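Local structure of thiamine phosphate pyrophosphorylase (Bacteroides thetaiotaomicron VPI-5482, 3CEU) at residues V147-L150 with G151-E155. The protein probably makes thiamine phosphate in thiamine diphosphate biosynthesis, as a TIM-barrel member of the thiamine-phosphate synthase family. Numbering follows the deposited sequence.
Sequences VMAL and GGINE
The carbonyl oxygen of Ala149 is the atom that Ile153 approaches most closely, and a methyl group from the following loop lies over the Ala149 peptide; the backbone of Ala149 is itself hydrogen-bonded to both Gly168 and Val170 in the barrel sheet. Ile153 CD1 lies 3.0 Å from Ala149 O, a tight approach with no hydrogen bond behind it. The methyl comes over the face of the peptide joining Ala149 to Leu150, well above its plane, and Ile153 CD1 stands 3.6 Å from Leu150 CA. Contact with the alanine side chain is looser, Ile153 CD1 to Ala149 CB being 4.1 Å. Ile153 achieves this reach with CG1 beside its backbone N and anti to the carbonyl carbon (chi1 -54°), after which an extended chi2 of 176° carries CD1 back across the turn to the strand.

Leu150 turns the other way. Its CG is anti to the backbone N and beside the carbonyl carbon (chi1 160°), which brings the branch point and CD1 alongside the next peptide, with Leu150 CG 3.1 Å from Gly151 N. Gly151 and Gly152, both at positive phi, then bend the chain sharply, so that the Ile153 side chain, not its backbone, reaches back to the strand. Asn157 braces this loop through side-chain hydrogen bonds to Gly152 O and Asn154 N. The loop follows the seventh strand at the C-terminal end of the barrel, where TIM barrels carry their active sites, and in relatives this region probably takes part in phosphate binding.

The arrangement forms the exit from strand 147-150 of the eight-stranded parallel barrel: Ala149 and Ile153 pack against Ile161 of helix 158-163, Ile153 also meets Leu158, and Leu150 touches Phe112 on the adjoining strand 110-113.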
loop_
_atom_site.group_PDB
_atom_site.type_symbol
_atom_site.label_atom_id
_atom_site.label_comp_id
_atom_site.label_asym_id
_atom_site.label_seq_id
_atom_site.Cartn_x
_atom_site.Cartn_y
_atom_site.Cartn_z
ATOM N N VAL A 147 -11.398 -3.266 1.394
ATOM C CA VAL A 147 -10.395 -3.778 2.319
ATOM C C VAL A 147 -9.163 -4.276 1.573
ATOM O O VAL A 147 -9.264 -5.048 0.616
ATOM C CB VAL A 147 -10.964 -4.912 3.174
ATOM C CG1 VAL A 147 -11.490 -6.012 2.288
ATOM C CG2 VAL A 147 -9.890 -5.437 4.118
HETATM N N MSE A 148 -7.996 -3.823 2.003
HETATM C CA MSE A 148 -6.762 -4.220 1.349
HETATM C C MSE A 148 -6.000 -5.218 2.216
HETATM O O MSE A 148 -5.762 -4.982 3.401
HETATM C CB MSE A 148 -5.906 -2.980 1.067
HETATM C CG MSE A 148 -6.689 -1.810 0.443
HETATM SE SE MSE A 148 -7.749 -2.239 -1.158
HETATM C CE MSE A 148 -8.375 -0.453 -1.581
ATOM N N ALA A 149 -5.625 -6.346 1.628
ATOM C CA ALA A 149 -4.913 -7.362 2.383
ATOM C C ALA A 149 -3.443 -6.991 2.529
ATOM O O ALA A 149 -2.804 -6.551 1.581
ATOM C CB ALA A 149 -5.061 -8.716 1.699
ATOM N N LEU A 150 -2.912 -7.166 3.731
ATOM C CA LEU A 150 -1.521 -6.846 4.001
ATOM C C LEU A 150 -0.887 -7.835 4.962
ATOM O O LEU A 150 -1.527 -8.302 5.907
ATOM C CB LEU A 150 -1.407 -5.437 4.592
ATOM C CG LEU A 150 -0.119 -5.105 5.370
ATOM C CD1 LEU A 150 1.087 -5.059 4.426
ATOM C CD2 LEU A 150 -0.298 -3.774 6.078
ATOM N N GLY A 151 0.383 -8.142 4.722
ATOM C CA GLY A 151 1.085 -9.053 5.602
ATOM C C GLY A 151 1.438 -10.395 4.995
ATOM O O GLY A 151 0.594 -11.288 4.889
ATOM N N GLY A 152 2.699 -10.527 4.597
ATOM C CA GLY A 152 3.181 -11.767 4.027
ATOM C C GLY A 152 2.609 -12.119 2.675
ATOM O O GLY A 152 2.335 -13.284 2.397
ATOM N N ILE A 153 2.436 -11.118 1.825
ATOM C CA ILE A 153 1.891 -11.346 0.496
ATOM C C ILE A 153 3.036 -11.462 -0.513
ATOM O O ILE A 153 4.036 -10.753 -0.405
ATOM C CB ILE A 153 0.966 -10.186 0.109
ATOM C CG1 ILE A 153 -0.090 -10.001 1.204
ATOM C CG2 ILE A 153 0.320 -10.453 -1.240
ATOM C CD1 ILE A 153 -1.006 -8.817 0.986
ATOM N N ASN A 154 2.896 -12.364 -1.478
ATOM C CA ASN A 154 3.925 -12.555 -2.493
ATOM C C ASN A 154 3.326 -13.167 -3.743
ATOM O O ASN A 154 2.112 -13.338 -3.829
ATOM C CB ASN A 154 5.050 -13.464 -1.987
ATOM C CG ASN A 154 4.549 -14.832 -1.582
ATOM O OD1 ASN A 154 3.571 -15.329 -2.133
ATOM N ND2 ASN A 154 5.222 -15.453 -0.620
ATOM N N GLU A 155 4.187 -13.514 -4.698
ATOM C CA GLU A 155 3.759 -14.097 -5.969
ATOM C C GLU A 155 3.147 -15.486 -5.801
ATOM O O GLU A 155 2.397 -15.950 -6.659
ATOM C CB GLU A 155 4.947 -14.176 -6.937
ATOM C CG GLU A 155 5.915 -15.320 -6.645
ATOM C CD GLU A 155 7.205 -15.227 -7.435
ATOM O OE1 GLU A 155 8.011 -14.320 -7.146
ATOM O OE2 GLU A 155 7.421 -16.053 -8.348
#